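PDB 4DS2: ubiquitin-conjugating enzyme E2, putative from Trypanosoma cruzi, which probably carries activated ubiquitin or a ubiquitin-like protein as a thioester on its catalytic cysteine and passes it on toward target proteins, as E2 enzymes do. Local coordinates for residues A[61-66]-A[133-138]; A[107-112]-A[139-144]; A[149-152]-A[157-160]. All blocks are in the same frame, centred on the assembly; numbering follows the deposited sequence.

Interaction 1: residues A[61-66]-A[133-138]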
loop_
_atom_site.group_PDB
_atom_site.type_symbol
_atom_site.label_atom_id
_atom_site.label_comp_id
_atom_site.label_asym_id
_atom_site.label_seq_id
_atom_site.Cartn_x
_atom_site.Cartn_y
_atom_site.Cartn_z
ATOM N N ASP A 61 -2.278 -15.156 5.700
ATOM C CA ASP A 61 -0.913 -15.165 6.301
ATOM C C ASP A 61 -0.642 -14.224 7.490
ATOM O O ASP A 61 0.026 -14.626 8.426
ATOM C CB ASP A 61 0.077 -14.741 5.194
ATOM C CG ASP A 61 1.308 -15.600 5.123
ATOM O OD1 ASP A 61 1.181 -16.828 4.857
ATOM O OD2 ASP A 61 2.407 -15.012 5.263
ATOM N N SER A 62 -1.103 -12.971 7.430
ATOM C CA SER A 62 -0.613 -11.956 8.354
ATOM C C SER A 62 -1.584 -11.566 9.486
ATOM O O SER A 62 -2.777 -11.847 9.432
ATOM C CB SER A 62 -0.172 -10.707 7.574
ATOM O OG SER A 62 -1.268 -9.917 7.156
ATOM N N VAL A 63 -1.017 -10.901 10.494
ATOM C CA VAL A 63 -1.741 -10.298 11.622
ATOM C C VAL A 63 -2.923 -9.447 11.181
ATOM O O VAL A 63 -3.972 -9.410 11.851
ATOM C CB VAL A 63 -0.795 -9.362 12.446
ATOM C CG1 VAL A 63 -0.554 -9.915 13.847
ATOM C CG2 VAL A 63 0.536 -9.099 11.741
ATOM N N TYR A 64 -2.704 -8.770 10.050
ATOM C CA TYR A 64 -3.614 -7.778 9.423
ATOM C C TYR A 64 -4.755 -8.329 8.550
ATOM O O TYR A 64 -5.716 -7.609 8.258
ATOM C CB TYR A 64 -2.785 -6.851 8.524
ATOM C CG TYR A 64 -1.754 -6.032 9.283
ATOM C CD1 TYR A 64 -2.121 -4.872 9.953
ATOM C CD2 TYR A 64 -0.429 -6.430 9.347
ATOM C CE1 TYR A 64 -1.190 -4.130 10.649
ATOM C CE2 TYR A 64 0.504 -5.691 10.046
ATOM C CZ TYR A 64 0.119 -4.544 10.694
ATOM O OH TYR A 64 1.034 -3.783 11.381
ATOM N N GLY A 65 -4.638 -9.582 8.110
ATOM C CA GLY A 65 -5.692 -10.228 7.315
ATOM C C GLY A 65 -6.476 -11.250 8.103
ATOM O O GLY A 65 -7.030 -12.166 7.525
ATOM N N GLY A 66 -6.523 -11.085 9.430
ATOM C CA GLY A 66 -7.165 -12.043 10.335
ATOM C C GLY A 66 -8.635 -12.286 10.040
ATOM O O GLY A 66 -8.989 -13.360 9.568
ATOM N N SER A 133 3.279 -7.638 5.513
ATOM C CA SER A 133 4.069 -8.869 5.508
ATOM C C SER A 133 5.535 -8.738 5.870
ATOM O O SER A 133 6.051 -9.627 6.517
ATOM C CB SER A 133 3.911 -9.580 4.181
ATOM O OG SER A 133 2.695 -10.294 4.219
ATOM N N GLN A 134 6.213 -7.659 5.485
ATOM C CA GLN A 134 7.631 -7.567 5.782
ATOM C C GLN A 134 7.919 -6.514 6.825
ATOM O O GLN A 134 9.007 -5.967 6.867
ATOM C CB GLN A 134 8.458 -7.287 4.524
ATOM C CG GLN A 134 8.215 -8.236 3.342
ATOM C CD GLN A 134 8.552 -9.722 3.603
ATOM O OE1 GLN A 134 9.243 -10.071 4.569
ATOM N NE2 GLN A 134 8.092 -10.601 2.696
ATOM N N TYR A 135 6.983 -6.264 7.710
ATOM C CA TYR A 135 7.147 -5.178 8.671
ATOM C C TYR A 135 8.214 -5.415 9.732
ATOM O O TYR A 135 8.839 -4.424 10.195
ATOM C CB TYR A 135 5.824 -4.841 9.371
ATOM C CG TYR A 135 5.145 -6.030 10.006
ATOM C CD1 TYR A 135 4.324 -6.869 9.238
ATOM C CD2 TYR A 135 5.329 -6.326 11.346
ATOM C CE1 TYR A 135 3.706 -7.966 9.794
ATOM C CE2 TYR A 135 4.704 -7.427 11.923
ATOM C CZ TYR A 135 3.882 -8.242 11.145
ATOM O OH TYR A 135 3.235 -9.326 11.697
ATOM N N LYS A 136 8.422 -6.688 10.128
ATOM C CA LYS A 136 9.403 -7.059 11.198
ATOM C C LYS A 136 10.827 -6.608 10.923
ATOM O O LYS A 136 11.563 -6.352 11.871
ATOM C CB LYS A 136 9.415 -8.574 11.485
ATOM C CG LYS A 136 8.156 -9.102 12.165
ATOM C CD LYS A 136 8.367 -10.452 12.848
ATOM C CE LYS A 136 7.041 -11.186 13.118
ATOM N NZ LYS A 136 6.383 -11.942 11.997
ATOM N N SER A 137 11.213 -6.518 9.645
ATOM C CA SER A 137 12.578 -6.092 9.263
ATOM C C SER A 137 12.641 -4.568 9.011
ATOM O O SER A 137 12.130 -4.022 8.015
ATOM C CB SER A 137 13.113 -6.885 8.083
ATOM O OG SER A 137 12.462 -6.451 6.920
ATOM N N ARG A 138 13.284 -3.898 9.947
ATOM C CA ARG A 138 13.397 -2.469 9.951
ATOM C C ARG A 138 14.348 -1.950 8.864
ATOM O O ARG A 138 15.405 -2.532 8.650
ATOM C CB ARG A 138 13.941 -2.049 11.313
ATOM C CG ARG A 138 14.011 -0.555 11.511
ATOM C CD ARG A 138 13.974 -0.172 12.981
ATOM N NE ARG A 138 13.866 1.276 13.091
ATOM C CZ ARG A 138 14.881 2.123 12.936
ATOM N NH1 ARG A 138 16.119 1.668 12.688
ATOM N NH2 ARG A 138 14.663 3.435 13.049
HETATM O O HOH W 1 2.297 -11.029 9.539
#

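Interaction 2: residues A[107-112]-A[139-144]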
loop_
_atom_site.group_PDB
_atom_site.type_symbol
_atom_site.label_atom_id
_atom_site.label_comp_id
_atom_site.label_asym_id
_atom_site.label_seq_id
_atom_site.Cartn_x
_atom_site.Cartn_y
_atom_site.Cartn_z
ATOM N N ASP A 107 8.397 8.374 2.100
ATOM C CA ASP A 107 8.588 8.273 0.648
ATOM C C ASP A 107 9.698 7.306 0.335
ATOM O O ASP A 107 9.783 6.839 -0.786
ATOM C CB ASP A 107 8.981 9.560 -0.033
ATOM C CG ASP A 107 8.695 10.745 0.754
ATOM O OD1 ASP A 107 7.659 10.767 1.471
ATOM O OD2 ASP A 107 9.513 11.684 0.628
ATOM N N ARG A 108 10.579 7.058 1.299
ATOM C CA ARG A 108 11.721 6.212 1.046
ATOM C C ARG A 108 11.316 4.807 0.704
ATOM O O ARG A 108 11.967 4.159 -0.129
ATOM C CB ARG A 108 12.675 6.225 2.211
ATOM C CG ARG A 108 13.429 7.520 2.285
ATOM C CD ARG A 108 13.697 7.857 3.719
ATOM N NE ARG A 108 14.992 8.461 3.923
ATOM C CZ ARG A 108 15.393 8.902 5.115
ATOM N NH1 ARG A 108 16.605 9.465 5.254
ATOM N NH2 ARG A 108 14.584 8.779 6.178
ATOM N N MET A 109 10.237 4.347 1.322
ATOM C CA MET A 109 9.750 3.011 1.074
ATOM C C MET A 109 9.687 2.731 -0.395
ATOM O O MET A 109 10.041 1.666 -0.829
ATOM C CB MET A 109 8.368 2.852 1.657
ATOM C CG MET A 109 7.810 1.450 1.581
ATOM S SD MET A 109 6.357 1.307 2.652
ATOM C CE MET A 109 5.558 -0.104 1.898
ATOM N N VAL A 110 9.190 3.688 -1.158
ATOM C CA VAL A 110 9.013 3.513 -2.591
ATOM C C VAL A 110 10.168 4.118 -3.375
ATOM O O VAL A 110 10.563 3.576 -4.394
ATOM C CB VAL A 110 7.672 4.150 -3.066
ATOM C CG1 VAL A 110 7.683 4.368 -4.584
ATOM C CG2 VAL A 110 6.481 3.299 -2.661
ATOM N N ASN A 111 10.690 5.246 -2.898
ATOM C CA ASN A 111 11.601 6.090 -3.688
ATOM C C ASN A 111 13.015 5.586 -3.782
ATOM O O ASN A 111 13.704 5.869 -4.766
ATOM C CB ASN A 111 11.634 7.514 -3.140
ATOM C CG ASN A 111 10.343 8.254 -3.378
ATOM O OD1 ASN A 111 9.501 7.835 -4.168
ATOM N ND2 ASN A 111 10.172 9.348 -2.687
ATOM N N ASP A 112 13.452 4.829 -2.790
ATOM C CA ASP A 112 14.779 4.207 -2.833
ATOM C C ASP A 112 14.909 3.224 -3.995
ATOM O O ASP A 112 16.010 3.047 -4.550
ATOM C CB ASP A 112 15.104 3.481 -1.516
ATOM C CG ASP A 112 15.128 4.411 -0.313
ATOM O OD1 ASP A 112 14.824 5.608 -0.448
ATOM O OD2 ASP A 112 15.447 3.933 0.783
ATOM N N ARG A 139 13.991 -0.821 8.232
ATOM C CA ARG A 139 14.916 -0.077 7.347
ATOM C C ARG A 139 14.967 1.426 7.658
ATOM O O ARG A 139 15.221 1.823 8.782
ATOM C CB ARG A 139 14.562 -0.283 5.891
ATOM C CG ARG A 139 14.656 -1.716 5.483
ATOM C CD ARG A 139 14.071 -1.897 4.112
ATOM N NE ARG A 139 13.830 -3.299 3.870
ATOM C CZ ARG A 139 12.942 -3.775 3.017
ATOM N NH1 ARG A 139 12.172 -2.970 2.295
ATOM N NH2 ARG A 139 12.840 -5.081 2.864
ATOM N N ASP A 140 14.753 2.263 6.648
ATOM C CA ASP A 140 14.903 3.709 6.776
ATOM C C ASP A 140 13.551 4.357 6.574
ATOM O O ASP A 140 13.477 5.556 6.387
ATOM C CB ASP A 140 15.916 4.201 5.730
ATOM C CG ASP A 140 15.461 3.927 4.297
ATOM O OD1 ASP A 140 14.542 3.087 4.078
ATOM O OD2 ASP A 140 16.009 4.566 3.379
ATOM N N ASP A 141 12.486 3.536 6.628
ATOM C CA ASP A 141 11.095 3.939 6.293
ATOM C C ASP A 141 10.122 3.833 7.479
ATOM O O ASP A 141 8.897 3.864 7.314
ATOM C CB ASP A 141 10.572 3.149 5.067
ATOM C CG ASP A 141 10.656 1.644 5.238
ATOM O OD1 ASP A 141 11.209 1.170 6.255
ATOM O OD2 ASP A 141 10.177 0.915 4.339
ATOM N N ASP A 142 10.668 3.726 8.674
ATOM C CA ASP A 142 9.859 3.806 9.880
ATOM C C ASP A 142 9.353 5.223 10.082
ATOM O O ASP A 142 10.148 6.165 9.991
ATOM C CB ASP A 142 10.660 3.363 11.103
ATOM C CG ASP A 142 10.428 1.883 11.457
ATOM O OD1 ASP A 142 10.120 1.039 10.560
ATOM O OD2 ASP A 142 10.540 1.585 12.659
ATOM N N VAL A 143 8.026 5.345 10.298
ATOM C CA VAL A 143 7.342 6.635 10.535
ATOM C C VAL A 143 6.689 6.716 11.924
ATOM O O VAL A 143 6.293 7.782 12.334
ATOM C CB VAL A 143 6.220 6.940 9.485
ATOM C CG1 VAL A 143 6.765 6.865 8.081
ATOM C CG2 VAL A 143 5.046 5.997 9.652
ATOM N N ASN A 144 6.540 5.575 12.603
ATOM C CA ASN A 144 5.824 5.468 13.881
ATOM C C ASN A 144 6.689 4.683 14.840
ATOM O O ASN A 144 6.600 3.456 14.886
ATOM C CB ASN A 144 4.510 4.722 13.640
ATOM C CG ASN A 144 3.620 4.640 14.879
ATOM O OD1 ASN A 144 4.063 4.857 15.995
ATOM N ND2 ASN A 144 2.346 4.331 14.666
#

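Interaction 3: residues A[149-152]-A[157-160]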
loop_
_atom_site.group_PDB
_atom_site.type_symbol
_atom_site.label_atom_id
_atom_site.label_comp_id
_atom_site.label_asym_id
_atom_site.label_seq_id
_atom_site.Cartn_x
_atom_site.Cartn_y
_atom_site.Cartn_z
ATOM N N HIS A 149 8.954 0.216 18.665
ATOM C CA HIS A 149 9.357 -0.154 20.020
ATOM C C HIS A 149 8.486 -1.230 20.611
ATOM O O HIS A 149 8.970 -2.151 21.237
ATOM C CB HIS A 149 9.318 1.072 20.895
ATOM C CG HIS A 149 9.978 0.881 22.232
ATOM N ND1 HIS A 149 9.498 0.026 23.167
ATOM C CD2 HIS A 149 11.122 1.479 22.784
ATOM C CE1 HIS A 149 10.293 0.071 24.248
ATOM N NE2 HIS A 149 11.281 0.966 24.014
ATOM N N TYR A 150 7.195 -1.126 20.384
ATOM C CA TYR A 150 6.255 -2.070 20.921
ATOM C C TYR A 150 6.343 -3.456 20.249
ATOM O O TYR A 150 6.280 -4.494 20.938
ATOM C CB TYR A 150 4.848 -1.486 20.827
ATOM C CG TYR A 150 3.874 -2.117 21.793
ATOM C CD1 TYR A 150 3.983 -1.918 23.181
ATOM C CD2 TYR A 150 2.828 -2.922 21.318
ATOM C CE1 TYR A 150 3.071 -2.508 24.058
ATOM C CE2 TYR A 150 1.917 -3.513 22.182
ATOM C CZ TYR A 150 2.040 -3.317 23.541
ATOM O OH TYR A 150 1.110 -3.923 24.365
ATOM N N LEU A 151 6.461 -3.491 18.923
ATOM C CA LEU A 151 6.766 -4.769 18.238
ATOM C C LEU A 151 8.055 -5.436 18.749
ATOM O O LEU A 151 8.114 -6.664 18.954
ATOM C CB LEU A 151 6.927 -4.554 16.729
ATOM C CG LEU A 151 7.292 -5.803 15.900
ATOM C CD1 LEU A 151 6.189 -6.856 15.811
ATOM C CD2 LEU A 151 7.721 -5.371 14.519
ATOM N N GLU A 152 9.083 -4.610 18.918
ATOM C CA GLU A 152 10.407 -5.104 19.277
ATOM C C GLU A 152 10.438 -5.737 20.664
ATOM O O GLU A 152 11.153 -6.705 20.884
ATOM C CB GLU A 152 11.454 -3.992 19.166
ATOM C CG GLU A 152 12.063 -3.873 17.769
ATOM C CD GLU A 152 12.950 -2.637 17.588
ATOM O OE1 GLU A 152 12.995 -1.759 18.480
ATOM O OE2 GLU A 152 13.603 -2.530 16.530
ATOM N N ASP A 157 2.065 -8.954 22.245
ATOM C CA ASP A 157 1.042 -7.952 22.606
ATOM C C ASP A 157 0.752 -7.004 21.433
ATOM O O ASP A 157 -0.346 -6.449 21.355
ATOM C CB ASP A 157 1.454 -7.118 23.831
ATOM C CG ASP A 157 1.763 -7.972 25.084
ATOM O OD1 ASP A 157 1.888 -9.211 24.993
ATOM O OD2 ASP A 157 1.889 -7.387 26.180
ATOM N N PHE A 158 1.744 -6.803 20.548
ATOM C CA PHE A 158 1.593 -6.020 19.286
ATOM C C PHE A 158 0.566 -6.656 18.326
ATOM O O PHE A 158 -0.226 -5.949 17.692
ATOM C CB PHE A 158 2.961 -5.855 18.567
ATOM C CG PHE A 158 2.865 -5.298 17.155
ATOM C CD1 PHE A 158 2.616 -6.132 16.078
ATOM C CD2 PHE A 158 3.051 -3.942 16.909
ATOM C CE1 PHE A 158 2.515 -5.618 14.800
ATOM C CE2 PHE A 158 2.972 -3.433 15.628
ATOM C CZ PHE A 158 2.691 -4.268 14.575
ATOM N N ALA A 159 0.595 -7.985 18.229
ATOM C CA ALA A 159 -0.392 -8.758 17.451
ATOM C C ALA A 159 -1.835 -8.529 17.930
ATOM O O ALA A 159 -2.714 -8.192 17.120
ATOM C CB ALA A 159 -0.071 -10.244 17.513
ATOM N N ALA A 160 -2.075 -8.726 19.236
ATOM C CA ALA A 160 -3.426 -8.551 19.835
ATOM C C ALA A 160 -3.951 -7.150 19.582
ATOM O O ALA A 160 -5.144 -6.939 19.410
ATOM C CB ALA A 160 -3.396 -8.828 21.337
#

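Interaction 1: residues A[61-66]-A[133-138]
Tyr135 places its ring between its own backbone N and carbonyl carbon (chi1 53°), and Tyr64 sets CG beside its N, opposite the carbonyl carbon (chi1 -63°); these two torsions turn the rings toward each other from separate loops. They meet as a T-shaped (edge-to-face) pair. The edge of Tyr64 points at one face of Tyr135, with planes 88° apart and centroids separated by 5.7 Å. The closest carbons are Tyr64 CE2 and Tyr135 CE1, at 3.9 Å. A tyrosine suits both places: each ring fills apolar space, while its hydroxyl can reach a polar partner at the far end. Tyr64 OH is hydrogen-bonded to the carbonyl O of Tyr95, which anchors the ring beyond the pair. Tyr135 OH instead bonds a water at 2.9 Å, and that water also accepts a weak bond of 3.5 Å from Val63 N.

The contact belongs to the ubiquitin-conjugating fold. It ties the loop between the second and third strands of the antiparallel sheet to the turn that leaves helix 120-132, where Gln134 to Ser137 form a type I beta turn. Val63 brings its branched, apolar side chain against the phenol end of Tyr135, a placement that is doubtful in detail. Within 61-66, Gly65 N bonds to Ser62 O at 3.2 Å. Phe158 of helix 155-162 packs against both tyrosines.

Interaction 2: residues A[107-112]-A[139-144]
Met109 and Asp141 mark the closest approach of the two backbones, their CA atoms lying 5.5 Å apart. Segment 107-112 carries the short helix 108-111, in which the carbonyl of Asp107 accepts from both Val110 N and Asn111 N; the other is irregular and runs from Arg139 to Asn144, the residue just before helix 145-153.

Side chains fill the gap between them. Met109 sends CG anti to its N (chi1 -174°), and its CB and CG touch the carboxylate of Asp141, with Met109 CG 3.7 Å from Asp141 OD2; the thioether runs on away from 139-144, toward helix 120-132. The buried acid is probably tolerated because OD1 forms a salt bridge with Arg130 and OD2 is hydrogen-bonded too.

Farther out, Arg108 crosses Asp140 at an angle, its bent chain laid over that residue. Its methylene CD packs 3.5 Å from the carbonyl O of Asp140, and its NE is 4.1 Å from Asp140 OD2. That oxygen stands well out of the guanidinium plane, so the attraction is one of nearby charges and not a salt bridge. Asp112 enters from the opposite direction, its carboxylate turned 59° from that of Asp140. Asp112 OD2 and Asp140 OD2 are only 2.7 Å apart, so one acid probably holds a proton; Arg108 may lessen any remaining repulsion, where charged side chains suit a position near solvent.

In E2 enzymes the catalytic cysteine lies just ahead of a short helix of this kind, so the contact probably borders the active-site region. Met109 rests on Val127, Arg130 and Val131 of helix 120-132, and Asp142 is salt-bridged to Arg148 of helix 145-153.

Interaction 3: residues A[149-152]-A[157-160]
Tyr150 packs its ring against Asp157 and Phe158, linking helix 145-153 to helix 155-162. The side chain does not start out straight at the second helix; the chi1 of -158°, with CG anti to the backbone N, brings the ring over to it. The ring meets the start of 157-160 obliquely. CD2 comes first, 3.9 Å from Phe158 CA and close to Phe158 CB as well. Next, CE2 reaches the backbone, 3.7 Å from Phe158 N. Then CZ approaches Asp157 CB, and at the tip OH lies 3.3 Å from that same Asp157 CB, with Asp157 OD2 farther off at 4.0 Å, beyond hydrogen-bonding distance. The tyrosine therefore touches the aspartate by its methylene and not by its charge, the ring and carboxylate planes being 61° apart. A long, flat residue suits this position because it can span the gap between helices, and Tyr150 is partly exposed, which suits a polar tip.

Leu151 also meets Phe158. Leu151 CD1 sits over one face of the phenylalanine ring, 4.0 Å from its centroid and 23° off the normal, in a CH-pi contact shifted toward the rim. Leu151 CB lies 3.9 Å from Phe158 CD2, the ortho carbon across CG from the one CD1 touches, so the leucine crosses the CG end of the ring obliquely.

The two helices are consecutive, joined by a short turn, and form the C-terminal helical pair of the E2 fold. Arg161 adds a cation-pi contact to the Tyr150 ring, and Phe154 in the joining region meets it too. Because mainly carbon atoms meet, the interface depends on close shape fitting and dispersion, with little directional bonding between the two segments.

Interactions 1 and 3 form one apolar cluster: Phe158 meets Tyr64 and Tyr135, Leu151 also touches Tyr135, and Val63 packs on Ala159, so the strand-connecting loop 61-66 and the turn 133-138 rest against the C-terminal helical pair. Interaction 2 stands apart, about 16 Å from interaction 1 and 20 Å from interaction 3 between centres, although 133-138 runs directly into 139-144. Chemistry follows place. Interactions 1 and 3 are partly buried and mostly aromatic and aliphatic, with water and a backbone carbonyl serving the tyrosine hydroxyls of interaction 1. Interaction 2 is the charged one; of its touching residues Met109 and Asp141 are buried and Arg108 and Asp112 exposed.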